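Argininosuccinate lyase (Chelativorans sp., PDB 6RXA) acts as a C-N lyase of the aspartase/fumarase superfamily, an EDDS lyase related in sequence to enzymes that split argininosuccinate into fumarate and arginine. Local coordinates at residues 38-43 / 74-79; 42-47 / 89-94; 148-153 / 453-458; 171-176 / 459-464; 191-196 / 235-240. The protein carries 2 engineered substitutions. All coordinates share one frame; numbering follows the deposited sequence.

Interaction 1 (38-43 / 74-79); sequences AVFPYD and QVDELA
F40 lays the far end of its phenyl ring against the methyl group of A79, with CZ 3.4 Å and CE2 3.7 Å from A79 CB. Both residues belong to the N-terminal helical domain of the aspartase/fumarase fold, where helix 35-56 packs beside the last turn of helix 62-79. The two backbones keep well apart, 9.1 Å between the CA atoms of F40 and A79, and the phenyl ring bridges the gap. Its CG stands opposite the backbone N (chi1 168°), which extends the ring across to the second helix, where it approaches obliquely. D76, one turn before A79, adds a polar flank: its CG lies beside its own backbone N, and OD1 reaches to 3.8 Å from F40 CZ, the carboxylate plane standing almost square to the ring at 85°. A phenyl ring can give D76 no hydrogen bond; the carboxylate finds its partners outside the two segments. OD1 of D76 is held by hydroxyls of helices 35-56 and 88-99, and OD2 makes a salt bridge with R48, so the group is held in place while the ring rests against it. R86 from the following loop packs on F40 and bonds to A79 O, covering this corner. Just past F40 the first helix kinks at P41, which has no N-H to give, and Y42 N makes a weak 2.9 Å bond to V39 O.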
# COMPACT_ATOMS: atom_id res chain seq x y z
N ALA A 38 -17.77 -12.62 14.76
CA ALA A 38 -17.37 -13.79 14.01
C ALA A 38 -16.50 -14.73 14.84
O ALA A 38 -16.61 -15.96 14.71
CB ALA A 38 -16.62 -13.37 12.74
N VAL A 39 -15.64 -14.19 15.70
CA VAL A 39 -14.72 -15.02 16.48
C VAL A 39 -15.36 -15.56 17.74
O VAL A 39 -14.94 -16.63 18.23
CB VAL A 39 -13.46 -14.19 16.81
CG1 VAL A 39 -12.53 -14.93 17.73
CG2 VAL A 39 -12.73 -13.86 15.53
N PHE A 40 -16.39 -14.90 18.25
CA PHE A 40 -16.98 -15.29 19.52
C PHE A 40 -17.34 -16.77 19.63
O PHE A 40 -17.02 -17.39 20.66
CB PHE A 40 -18.23 -14.45 19.80
CG PHE A 40 -19.04 -14.98 20.94
CD1 PHE A 40 -18.55 -14.90 22.22
CD2 PHE A 40 -20.26 -15.59 20.73
CE1 PHE A 40 -19.27 -15.40 23.29
CE2 PHE A 40 -20.99 -16.09 21.79
CZ PHE A 40 -20.49 -16.00 23.07
N PRO A 41 -17.99 -17.40 18.65
CA PRO A 41 -18.30 -18.83 18.79
C PRO A 41 -17.07 -19.70 18.91
O PRO A 41 -17.12 -20.74 19.57
CB PRO A 41 -19.13 -19.16 17.54
CG PRO A 41 -18.98 -18.00 16.62
CD PRO A 41 -18.62 -16.80 17.45
N TYR A 42 -15.95 -19.30 18.29
CA TYR A 42 -14.71 -20.05 18.45
C TYR A 42 -14.14 -19.86 19.85
O TYR A 42 -13.65 -20.83 20.46
CB TYR A 42 -13.70 -19.61 17.38
CG TYR A 42 -14.22 -19.86 15.98
CD1 TYR A 42 -14.18 -21.13 15.42
CD2 TYR A 42 -14.79 -18.84 15.24
CE1 TYR A 42 -14.68 -21.37 14.14
CE2 TYR A 42 -15.29 -19.07 13.96
CZ TYR A 42 -15.23 -20.33 13.42
OH TYR A 42 -15.72 -20.54 12.15
N ASP A 43 -14.17 -18.63 20.37
CA ASP A 43 -13.78 -18.41 21.75
C ASP A 43 -14.55 -19.33 22.69
O ASP A 43 -13.98 -19.89 23.64
CB ASP A 43 -14.02 -16.95 22.16
CG ASP A 43 -12.94 -16.01 21.67
OD1 ASP A 43 -12.04 -16.42 20.91
OD2 ASP A 43 -12.98 -14.82 22.04
N GLN A 74 -25.20 -21.59 29.08
CA GLN A 74 -26.14 -20.54 29.44
C GLN A 74 -25.66 -19.17 28.97
O GLN A 74 -26.44 -18.39 28.42
CB GLN A 74 -26.37 -20.53 30.95
CG GLN A 74 -26.98 -21.82 31.51
CD GLN A 74 -27.07 -21.78 33.03
OE1 GLN A 74 -27.82 -20.99 33.59
NE2 GLN A 74 -26.29 -22.63 33.70
N VAL A 75 -24.37 -18.86 29.16
CA VAL A 75 -23.89 -17.54 28.76
C VAL A 75 -23.85 -17.41 27.24
O VAL A 75 -24.14 -16.35 26.69
CB VAL A 75 -22.54 -17.21 29.42
CG1 VAL A 75 -22.09 -15.83 29.03
CG2 VAL A 75 -22.65 -17.30 30.94
N ASP A 76 -23.50 -18.50 26.55
CA ASP A 76 -23.57 -18.49 25.09
C ASP A 76 -24.96 -18.09 24.61
O ASP A 76 -25.10 -17.30 23.67
CB ASP A 76 -23.19 -19.86 24.53
CG ASP A 76 -21.69 -20.17 24.63
OD1 ASP A 76 -20.88 -19.29 25.00
OD2 ASP A 76 -21.34 -21.33 24.34
N GLU A 77 -26.00 -18.62 25.26
CA GLU A 77 -27.36 -18.27 24.86
C GLU A 77 -27.65 -16.79 25.11
O GLU A 77 -28.27 -16.13 24.28
CB GLU A 77 -28.38 -19.17 25.57
CG GLU A 77 -29.81 -18.74 25.32
CD GLU A 77 -30.70 -19.90 24.90
OE1 GLU A 77 -30.86 -20.84 25.69
OE2 GLU A 77 -31.22 -19.85 23.77
N LEU A 78 -27.20 -16.26 26.25
CA LEU A 78 -27.35 -14.83 26.52
C LEU A 78 -26.65 -14.00 25.46
O LEU A 78 -27.17 -12.98 25.00
CB LEU A 78 -26.77 -14.48 27.89
CG LEU A 78 -27.46 -15.05 29.11
CD1 LEU A 78 -26.71 -14.66 30.35
CD2 LEU A 78 -28.89 -14.55 29.19
N ALA A 79 -25.44 -14.40 25.08
CA ALA A 79 -24.65 -13.66 24.11
C ALA A 79 -25.23 -13.69 22.71
O ALA A 79 -24.87 -12.83 21.90
CB ALA A 79 -23.22 -14.20 24.11

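Interaction 2 (42-47 / 89-94); sequences YDSQIH and LPYEAA
Y91 and H47 bury most of the surface in this contact, their rings leaning together obliquely with centroids 5.1 Å apart and planes at 35°. Helices 35-56 and 88-99 of the N-terminal domain of the aspartase/fumarase fold meet here. The nearest approach joins H47 CD2 to Y91 CE1 at 3.6 Å, and the two side chains run past each other in opposite directions. Y91 CG lies opposite its backbone N (chi1 -178°), which carries the phenol across towards helix 35-56. There S44 joins in: its OG is 4.0 Å from Y91 OH, too far to bond, yet both hydroxyls hydrogen-bond to D76 OD1 on helix 62-79. With an alanine in place of Y91 the phenol is gone, and D76 OD1 would probably be left with S44 as the remaining one of these two hydroxyl partners, and the H47 ring with less to pack on. H47 is fixed at its other end, ND1 bonding to R110, and its side chain lies about 8 Å from that of R112, a residue of the fumarate-binding site. E92, the next residue on helix 88-99, forms a salt bridge with R383 of a neighbouring subunit. One face of the imidazole of H47 carries the carbonyl oxygen of D43 from the preceding turn, 3.2 Å above the ring plane and over its centre.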
# COMPACT_ATOMS: atom_id res chain seq x y z
N TYR A 42 -15.95 -19.30 18.29
CA TYR A 42 -14.71 -20.05 18.45
C TYR A 42 -14.14 -19.86 19.85
O TYR A 42 -13.65 -20.83 20.46
CB TYR A 42 -13.70 -19.61 17.38
CG TYR A 42 -14.22 -19.86 15.98
CD1 TYR A 42 -14.18 -21.13 15.42
CD2 TYR A 42 -14.79 -18.84 15.24
CE1 TYR A 42 -14.68 -21.37 14.14
CE2 TYR A 42 -15.29 -19.07 13.96
CZ TYR A 42 -15.23 -20.33 13.42
OH TYR A 42 -15.72 -20.54 12.15
N ASP A 43 -14.17 -18.63 20.37
CA ASP A 43 -13.78 -18.41 21.75
C ASP A 43 -14.55 -19.33 22.69
O ASP A 43 -13.98 -19.89 23.64
CB ASP A 43 -14.02 -16.95 22.16
CG ASP A 43 -12.94 -16.01 21.67
OD1 ASP A 43 -12.04 -16.42 20.91
OD2 ASP A 43 -12.98 -14.82 22.04
N SER A 44 -15.86 -19.52 22.44
CA SER A 44 -16.67 -20.38 23.29
C SER A 44 -16.22 -21.84 23.21
O SER A 44 -16.24 -22.56 24.22
CB SER A 44 -18.15 -20.25 22.93
OG SER A 44 -18.69 -19.04 23.42
N GLN A 45 -15.83 -22.29 22.02
CA GLN A 45 -15.26 -23.62 21.89
C GLN A 45 -13.94 -23.73 22.64
O GLN A 45 -13.67 -24.75 23.28
CB GLN A 45 -15.07 -23.96 20.41
CG GLN A 45 -16.37 -24.18 19.68
CD GLN A 45 -17.16 -25.36 20.23
OE1 GLN A 45 -16.75 -26.52 20.07
NE2 GLN A 45 -18.28 -25.08 20.87
N ILE A 46 -13.12 -22.68 22.58
CA ILE A 46 -11.85 -22.68 23.31
C ILE A 46 -12.09 -22.81 24.81
O ILE A 46 -11.37 -23.55 25.50
CB ILE A 46 -11.03 -21.44 22.94
CG1 ILE A 46 -10.57 -21.55 21.48
CG2 ILE A 46 -9.88 -21.25 23.92
CD1 ILE A 46 -10.04 -20.23 20.92
N HIS A 47 -13.08 -22.10 25.35
CA HIS A 47 -13.36 -22.24 26.78
C HIS A 47 -13.64 -23.69 27.13
O HIS A 47 -13.16 -24.20 28.16
CB HIS A 47 -14.56 -21.39 27.19
CG HIS A 47 -14.42 -19.94 26.91
ND1 HIS A 47 -13.20 -19.29 26.94
CD2 HIS A 47 -15.34 -19.00 26.56
CE1 HIS A 47 -13.38 -18.01 26.63
NE2 HIS A 47 -14.67 -17.82 26.39
N LEU A 89 -13.61 -10.55 29.18
CA LEU A 89 -13.91 -10.21 30.57
C LEU A 89 -15.40 -10.03 30.80
O LEU A 89 -15.91 -10.52 31.83
CB LEU A 89 -13.07 -9.02 31.06
CG LEU A 89 -11.60 -9.35 31.32
CD1 LEU A 89 -10.82 -8.09 31.67
CD2 LEU A 89 -11.45 -10.39 32.43
N PRO A 90 -16.16 -9.37 29.91
CA PRO A 90 -17.62 -9.35 30.08
C PRO A 90 -18.24 -10.74 30.12
O PRO A 90 -19.17 -10.99 30.91
CB PRO A 90 -18.10 -8.52 28.88
CG PRO A 90 -16.94 -7.57 28.63
CD PRO A 90 -15.70 -8.41 28.89
N TYR A 91 -17.76 -11.65 29.28
CA TYR A 91 -18.29 -13.00 29.25
C TYR A 91 -17.99 -13.73 30.55
O TYR A 91 -18.87 -14.39 31.12
CB TYR A 91 -17.68 -13.73 28.05
CG TYR A 91 -18.17 -15.14 27.86
CD1 TYR A 91 -17.61 -16.18 28.58
CD2 TYR A 91 -19.18 -15.42 26.95
CE1 TYR A 91 -18.06 -17.48 28.41
CE2 TYR A 91 -19.63 -16.72 26.78
CZ TYR A 91 -19.06 -17.74 27.51
OH TYR A 91 -19.50 -19.03 27.35
N GLU A 92 -16.75 -13.63 31.03
CA GLU A 92 -16.40 -14.28 32.28
C GLU A 92 -17.24 -13.74 33.43
O GLU A 92 -17.65 -14.50 34.32
CB GLU A 92 -14.91 -14.09 32.57
CG GLU A 92 -14.40 -15.03 33.67
CD GLU A 92 -13.08 -14.60 34.28
OE1 GLU A 92 -13.10 -13.97 35.35
OE2 GLU A 92 -12.01 -14.90 33.69
N ALA A 93 -17.52 -12.44 33.42
CA ALA A 93 -18.31 -11.85 34.50
C ALA A 93 -19.75 -12.33 34.45
O ALA A 93 -20.36 -12.59 35.49
CB ALA A 93 -18.21 -10.33 34.46
N ALA A 94 -20.31 -12.46 33.25
CA ALA A 94 -21.63 -13.06 33.11
C ALA A 94 -21.62 -14.51 33.59
O ALA A 94 -22.58 -14.97 34.21
CB ALA A 94 -22.10 -12.97 31.66

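Interaction 3 (148-153 / 453-458); sequences DHLDTV and SVKASI
L150 meets the helix at 453-458 almost entirely through one methyl. Its CD2 sits 3.5 Å from V454 CG1, tighter than an ordinary methyl contact, and 3.8 Å from V454 CB. The same methyl lies 3.8 Å from I458 CD1, one turn further along, so it rests between two residues of one helix face. The other branch, CD1, brushes the root of K455 at 4.3 Å from its CB, while the lysine chain leads away and its NZ forms a salt bridge with D459. V454 turns CG1 opposite its backbone N (chi1 178°), which brings that branch to the leucine.

A type I beta turn from H149 to T152 presents L150. Its backbone bond, T152 N to H149 O, is weak, but a side-chain bond reinforces it: H149 ND1 and T152 OG1 lie 2.7 Å apart, the hydroxyl in the plane of the imidazole. Backbone bonds from H149 to G169 and from T152 to L168 fix the loop against the start of helix 168-193. The loop joins helix 112-147 of the central bundle to strand 153-158 while touching helix 451-500, whose I458 also packs on V143, A146 and A147.

No hydrogen bond or charge pair crosses the contact. Its hold therefore probably rests on aliphatic packing; the polar bonds nearby shape and seat the turn and do not cross to the helix.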
# COMPACT_ATOMS: atom_id res chain seq x y z
N ASP A 148 -15.55 -27.48 -23.43
CA ASP A 148 -16.55 -27.28 -24.48
C ASP A 148 -16.08 -26.34 -25.57
O ASP A 148 -16.84 -26.08 -26.51
CB ASP A 148 -17.84 -26.73 -23.88
CG ASP A 148 -18.63 -27.76 -23.11
OD1 ASP A 148 -18.40 -28.97 -23.32
OD2 ASP A 148 -19.49 -27.36 -22.31
N HIS A 149 -14.84 -25.84 -25.48
CA HIS A 149 -14.37 -24.79 -26.38
C HIS A 149 -13.00 -25.08 -26.97
O HIS A 149 -12.25 -24.16 -27.28
CB HIS A 149 -14.44 -23.43 -25.71
CG HIS A 149 -15.84 -22.97 -25.51
ND1 HIS A 149 -16.61 -22.47 -26.54
CD2 HIS A 149 -16.66 -23.04 -24.43
CE1 HIS A 149 -17.82 -22.21 -26.10
NE2 HIS A 149 -17.88 -22.54 -24.82
N LEU A 150 -12.70 -26.35 -27.23
CA LEU A 150 -11.43 -26.72 -27.84
C LEU A 150 -11.35 -26.27 -29.29
O LEU A 150 -10.24 -26.15 -29.83
CB LEU A 150 -11.27 -28.24 -27.80
CG LEU A 150 -11.18 -28.86 -26.41
CD1 LEU A 150 -11.15 -30.39 -26.49
CD2 LEU A 150 -9.97 -28.34 -25.66
N ASP A 151 -12.50 -26.05 -29.93
CA ASP A 151 -12.56 -25.65 -31.33
C ASP A 151 -12.97 -24.19 -31.49
O ASP A 151 -13.24 -23.76 -32.62
CB ASP A 151 -13.56 -26.51 -32.11
CG ASP A 151 -13.17 -27.97 -32.18
OD1 ASP A 151 -11.96 -28.26 -32.16
OD2 ASP A 151 -14.08 -28.82 -32.25
N THR A 152 -13.09 -23.43 -30.40
CA THR A 152 -13.57 -22.06 -30.47
C THR A 152 -12.39 -21.14 -30.77
O THR A 152 -11.80 -20.52 -29.89
CB THR A 152 -14.28 -21.69 -29.18
OG1 THR A 152 -15.39 -22.58 -28.98
CG2 THR A 152 -14.81 -20.27 -29.23
N VAL A 153 -12.06 -21.04 -32.06
CA VAL A 153 -10.92 -20.23 -32.48
C VAL A 153 -11.18 -18.75 -32.19
O VAL A 153 -12.27 -18.22 -32.43
CB VAL A 153 -10.60 -20.49 -33.96
CG1 VAL A 153 -11.75 -20.08 -34.85
CG2 VAL A 153 -9.33 -19.74 -34.38
N SER A 453 -3.46 -30.66 -27.47
CA SER A 453 -2.64 -30.15 -26.39
C SER A 453 -3.50 -29.60 -25.27
O SER A 453 -3.24 -29.85 -24.09
CB SER A 453 -1.71 -29.05 -26.90
OG SER A 453 -0.89 -29.51 -27.95
N VAL A 454 -4.53 -28.82 -25.61
CA VAL A 454 -5.40 -28.29 -24.57
C VAL A 454 -6.12 -29.43 -23.86
O VAL A 454 -6.27 -29.41 -22.63
CB VAL A 454 -6.39 -27.26 -25.14
CG1 VAL A 454 -7.32 -26.75 -24.05
CG2 VAL A 454 -5.63 -26.11 -25.77
N LYS A 455 -6.54 -30.46 -24.60
CA LYS A 455 -7.21 -31.59 -23.95
C LYS A 455 -6.28 -32.29 -22.97
O LYS A 455 -6.71 -32.72 -21.89
CB LYS A 455 -7.76 -32.56 -25.00
CG LYS A 455 -8.52 -33.76 -24.45
CD LYS A 455 -9.64 -33.35 -23.50
CE LYS A 455 -10.63 -34.49 -23.26
NZ LYS A 455 -9.99 -35.73 -22.76
N ALA A 456 -5.00 -32.41 -23.32
CA ALA A 456 -4.05 -32.98 -22.38
C ALA A 456 -4.01 -32.18 -21.09
O ALA A 456 -4.00 -32.75 -19.99
CB ALA A 456 -2.65 -33.03 -23.00
N SER A 457 -4.01 -30.84 -21.20
CA SER A 457 -4.01 -29.99 -20.02
C SER A 457 -5.31 -30.14 -19.24
O SER A 457 -5.30 -30.11 -18.00
CB SER A 457 -3.82 -28.53 -20.42
OG SER A 457 -2.47 -28.28 -20.77
N ILE A 458 -6.43 -30.29 -19.94
CA ILE A 458 -7.70 -30.50 -19.26
C ILE A 458 -7.68 -31.81 -18.48
O ILE A 458 -8.08 -31.85 -17.31
CB ILE A 458 -8.88 -30.44 -20.25
CG1 ILE A 458 -9.09 -29.00 -20.73
CG2 ILE A 458 -10.15 -31.00 -19.60
CD1 ILE A 458 -10.08 -28.88 -21.87

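Interaction 4 (171-176 / 459-464); sequences YLMAIS and DDAMAE
M173 and S176 close on the methyl of A461 from two neighbouring turns of helix 168-193. M173 CE lies 3.7 Å from A461 CB, and S176 OG comes to 3.8 Å from the same carbon. With only an alanine between them the backbones draw close, the CA atoms of S176 and A461 being 7.4 Å apart. The methionine chain is bent at both chi2 and chi3 (-48° and -68°), which curls its terminal methyl round to the alanine although the side chain sets out in another direction; V454 and I458 pack against the same methionine chain. S176 OG only packs on the methyl; its hydrogen bond goes to R139 NE. These are helices of the long central bundle characteristic of the aspartase/fumarase superfamily, the chain's final helix, 451-500, packing along helices 112-147 and 168-193. N227 of a neighbouring subunit packs on M173 and A174, and its Y318 on Y171 and I175. Within the same chain, Y171 makes a T-shaped contact with W262. Helix 451-500 has a solvent side too, where D459, D460 and A463 are exposed and D459 pairs with K455 of its own helix. E464, also exposed, turns back through OE1 to R139 NH2, so one arginine is bonded to S176 on the first helix and to E464 on the last.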
# COMPACT_ATOMS: atom_id res chain seq x y z
N TYR A 171 -7.25 -20.36 -23.67
CA TYR A 171 -7.23 -19.22 -22.76
C TYR A 171 -7.66 -19.62 -21.36
O TYR A 171 -7.01 -19.27 -20.36
CB TYR A 171 -8.12 -18.09 -23.31
CG TYR A 171 -8.13 -16.90 -22.38
CD1 TYR A 171 -9.02 -16.84 -21.32
CD2 TYR A 171 -7.22 -15.87 -22.53
CE1 TYR A 171 -9.00 -15.79 -20.44
CE2 TYR A 171 -7.20 -14.80 -21.64
CZ TYR A 171 -8.10 -14.77 -20.60
OH TYR A 171 -8.10 -13.73 -19.69
N LEU A 172 -8.80 -20.32 -21.25
CA LEU A 172 -9.31 -20.71 -19.94
C LEU A 172 -8.32 -21.59 -19.19
O LEU A 172 -8.24 -21.52 -17.96
CB LEU A 172 -10.67 -21.38 -20.09
CG LEU A 172 -11.77 -20.40 -20.51
CD1 LEU A 172 -13.01 -21.15 -20.99
CD2 LEU A 172 -12.13 -19.47 -19.36
N MET A 173 -7.53 -22.39 -19.90
CA MET A 173 -6.56 -23.23 -19.20
C MET A 173 -5.40 -22.42 -18.64
O MET A 173 -4.73 -22.90 -17.72
CB MET A 173 -6.13 -24.40 -20.06
CG MET A 173 -7.28 -25.38 -20.31
SD MET A 173 -8.21 -25.88 -18.85
CE MET A 173 -6.98 -26.84 -17.99
N ALA A 174 -5.15 -21.20 -19.13
CA ALA A 174 -4.21 -20.33 -18.43
C ALA A 174 -4.74 -19.99 -17.05
O ALA A 174 -4.01 -20.04 -16.05
CB ALA A 174 -3.97 -19.05 -19.24
N ILE A 175 -6.04 -19.66 -16.98
CA ILE A 175 -6.67 -19.36 -15.71
C ILE A 175 -6.62 -20.58 -14.79
O ILE A 175 -6.31 -20.46 -13.60
CB ILE A 175 -8.11 -18.85 -15.94
CG1 ILE A 175 -8.13 -17.66 -16.91
CG2 ILE A 175 -8.76 -18.51 -14.61
CD1 ILE A 175 -7.34 -16.46 -16.47
N SER A 176 -6.84 -21.78 -15.34
CA SER A 176 -6.78 -22.98 -14.51
C SER A 176 -5.40 -23.14 -13.86
O SER A 176 -5.31 -23.50 -12.68
CB SER A 176 -7.16 -24.22 -15.32
OG SER A 176 -7.05 -25.39 -14.51
N ASP A 459 -7.19 -32.89 -19.11
CA ASP A 459 -7.11 -34.17 -18.42
C ASP A 459 -6.27 -34.04 -17.15
O ASP A 459 -6.65 -34.55 -16.08
CB ASP A 459 -6.49 -35.22 -19.34
CG ASP A 459 -7.40 -35.63 -20.49
OD1 ASP A 459 -8.60 -35.30 -20.47
OD2 ASP A 459 -6.90 -36.30 -21.42
N ASP A 460 -5.14 -33.34 -17.24
CA ASP A 460 -4.30 -33.14 -16.07
C ASP A 460 -5.02 -32.32 -15.00
O ASP A 460 -4.92 -32.63 -13.81
CB ASP A 460 -2.99 -32.45 -16.48
CG ASP A 460 -2.02 -33.40 -17.16
OD1 ASP A 460 -2.30 -34.62 -17.16
OD2 ASP A 460 -1.00 -32.93 -17.71
N ALA A 461 -5.73 -31.27 -15.42
CA ALA A 461 -6.41 -30.41 -14.46
C ALA A 461 -7.56 -31.14 -13.77
O ALA A 461 -7.83 -30.92 -12.59
CB ALA A 461 -6.92 -29.15 -15.16
N MET A 462 -8.25 -32.02 -14.50
CA MET A 462 -9.32 -32.79 -13.88
C MET A 462 -8.76 -33.72 -12.81
O MET A 462 -9.37 -33.89 -11.75
CB MET A 462 -10.08 -33.58 -14.95
CG MET A 462 -10.85 -32.70 -15.94
SD MET A 462 -12.27 -31.89 -15.20
CE MET A 462 -13.45 -33.24 -15.10
N ALA A 463 -7.59 -34.30 -13.05
CA ALA A 463 -6.96 -35.12 -12.01
C ALA A 463 -6.54 -34.26 -10.82
O ALA A 463 -6.70 -34.67 -9.67
CB ALA A 463 -5.77 -35.87 -12.59
N GLU A 464 -6.01 -33.07 -11.09
CA GLU A 464 -5.63 -32.15 -10.02
C GLU A 464 -6.85 -31.72 -9.22
O GLU A 464 -6.79 -31.63 -7.99
CB GLU A 464 -4.87 -30.95 -10.59
CG GLU A 464 -3.45 -31.30 -11.01
CD GLU A 464 -2.65 -30.13 -11.57
OE1 GLU A 464 -3.17 -29.00 -11.71
OE2 GLU A 464 -1.46 -30.35 -11.89

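Interaction 5 (191-196 / 235-240); sequences ARINLC and WDHVAE
R192 and E240 form a fully buried, side-on salt bridge, with the arginine side chain only about 4 Å from a bound sodium ion. NE donates to E240 OE1 at 3.0 Å and NH2 to E240 OE2 at 2.8 Å, the latter nearly straight at 173°. Both oxygens use their syn lone pairs, and the two flat groups lie 21° from coplanar. This pair joins the end of helix 168-193 to the start of helix 236-262 in the central helical bundle of the aspartase/fumarase fold, where subunits associate. E240 OE1 also binds R185 of a neighbouring subunit, and R192 NH1 binds E188 of that subunit. With a methionine in place of R192, E240 would probably lose its two-bond partner and lean more on R185 of the neighbouring subunit, and E188 of that subunit would lose a charge partner. Beside the salt bridge, I193 CG1 rests 4.1 Å from H237 CB. H237 CG takes the crowded position between backbone N and carbonyl carbon (chi1 57°), and I193 CG1 meets the imidazole near the ring plane, at its edge.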
# COMPACT_ATOMS: atom_id res chain seq x y z
N ALA A 191 -1.38 -24.72 6.57
CA ALA A 191 -0.53 -25.45 7.51
C ALA A 191 0.03 -24.55 8.60
O ALA A 191 0.33 -25.03 9.71
CB ALA A 191 0.61 -26.14 6.75
N ARG A 192 0.22 -23.26 8.29
CA ARG A 192 0.68 -22.30 9.29
C ARG A 192 -0.46 -21.74 10.13
O ARG A 192 -0.25 -21.43 11.31
CB ARG A 192 1.49 -21.17 8.63
CG ARG A 192 2.93 -21.57 8.31
CD ARG A 192 3.73 -20.44 7.63
NE ARG A 192 3.33 -20.20 6.24
CZ ARG A 192 3.77 -20.91 5.21
NH1 ARG A 192 4.61 -21.92 5.40
NH2 ARG A 192 3.37 -20.63 3.99
N ILE A 193 -1.66 -21.58 9.56
CA ILE A 193 -2.81 -21.12 10.34
C ILE A 193 -3.22 -22.18 11.35
O ILE A 193 -3.58 -21.86 12.49
CB ILE A 193 -3.98 -20.76 9.41
CG1 ILE A 193 -3.70 -19.44 8.69
CG2 ILE A 193 -5.29 -20.64 10.20
CD1 ILE A 193 -4.78 -18.98 7.77
N ASN A 194 -3.16 -23.45 10.96
CA ASN A 194 -3.72 -24.53 11.77
C ASN A 194 -2.72 -25.07 12.79
O ASN A 194 -2.49 -26.27 12.91
CB ASN A 194 -4.24 -25.65 10.88
CG ASN A 194 -5.19 -26.56 11.62
OD1 ASN A 194 -5.79 -26.15 12.61
ND2 ASN A 194 -5.33 -27.79 11.16
N LEU A 195 -2.17 -24.14 13.56
CA LEU A 195 -1.27 -24.42 14.67
C LEU A 195 -1.81 -23.73 15.91
O LEU A 195 -2.27 -22.58 15.84
CB LEU A 195 0.13 -23.87 14.36
CG LEU A 195 0.83 -24.47 13.15
CD1 LEU A 195 2.12 -23.71 12.87
CD2 LEU A 195 1.13 -25.93 13.40
N CYS A 196 -1.78 -24.42 17.05
CA CYS A 196 -2.45 -23.94 18.25
C CYS A 196 -1.49 -23.17 19.16
O CYS A 196 -0.48 -23.75 19.60
CB CYS A 196 -3.02 -25.12 19.02
SG CYS A 196 -4.06 -24.59 20.38
N TRP A 235 1.98 -13.13 14.00
CA TRP A 235 0.89 -12.56 13.22
C TRP A 235 1.17 -12.72 11.73
O TRP A 235 0.39 -12.21 10.91
CB TRP A 235 0.77 -11.07 13.55
CG TRP A 235 -0.60 -10.46 13.40
CD1 TRP A 235 -1.00 -9.54 12.48
CD2 TRP A 235 -1.72 -10.68 14.26
NE1 TRP A 235 -2.31 -9.18 12.71
CE2 TRP A 235 -2.78 -9.87 13.79
CE3 TRP A 235 -1.94 -11.49 15.37
CZ2 TRP A 235 -4.04 -9.87 14.39
CZ3 TRP A 235 -3.18 -11.48 15.97
CH2 TRP A 235 -4.22 -10.67 15.48
N ASP A 236 2.25 -13.41 11.35
CA ASP A 236 2.62 -13.43 9.94
C ASP A 236 1.58 -14.18 9.12
O ASP A 236 1.42 -13.89 7.93
CB ASP A 236 3.99 -14.08 9.74
CG ASP A 236 5.14 -13.22 10.20
OD1 ASP A 236 4.93 -12.11 10.74
OD2 ASP A 236 6.30 -13.67 9.96
N HIS A 237 0.90 -15.16 9.72
CA HIS A 237 -0.17 -15.90 9.05
C HIS A 237 -1.33 -14.99 8.68
O HIS A 237 -2.02 -15.25 7.68
CB HIS A 237 -0.65 -17.04 9.94
CG HIS A 237 -1.13 -16.61 11.30
ND1 HIS A 237 -0.28 -16.09 12.25
CD2 HIS A 237 -2.36 -16.62 11.86
CE1 HIS A 237 -0.97 -15.79 13.34
NE2 HIS A 237 -2.23 -16.11 13.13
N VAL A 238 -1.57 -13.94 9.46
CA VAL A 238 -2.64 -12.99 9.13
C VAL A 238 -2.24 -12.16 7.91
O VAL A 238 -3.02 -11.97 6.97
CB VAL A 238 -2.96 -12.11 10.36
CG1 VAL A 238 -4.10 -11.17 10.08
CG2 VAL A 238 -3.29 -13.00 11.56
N ALA A 239 -1.00 -11.65 7.91
CA ALA A 239 -0.48 -10.96 6.74
C ALA A 239 -0.49 -11.87 5.52
O ALA A 239 -0.87 -11.43 4.42
CB ALA A 239 0.95 -10.47 7.03
N GLU A 240 -0.10 -13.14 5.69
CA GLU A 240 -0.04 -14.05 4.56
C GLU A 240 -1.43 -14.35 4.01
O GLU A 240 -1.61 -14.43 2.79
CB GLU A 240 0.69 -15.33 4.94
CG GLU A 240 0.91 -16.28 3.78
CD GLU A 240 1.59 -17.57 4.17
OE1 GLU A 240 2.08 -17.68 5.31
OE2 GLU A 240 1.65 -18.48 3.34

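From the N terminus, helix 35-56 opens interactions 1 and 2 from overlapping ends. Interaction 1 closes the shorter loop on helix 62-79 and interaction 2 the longer one on helix 88-99; the two touch, and together they knit the N-terminal domain before the other contacts begin. Interaction 3 opens after helix 112-147 and interaction 4 on helix 168-193, and each waits nearly 300 residues for helix 451-500. Their segments alternate, so the loops cross, and the two contacts touch each other beside helix 451-500. Interaction 5 closes a short loop nested inside both, joining helices 168-193 and 236-262. Interactions 1 and 3 lie with centres about 51 Å apart, across the chain's centre from each other.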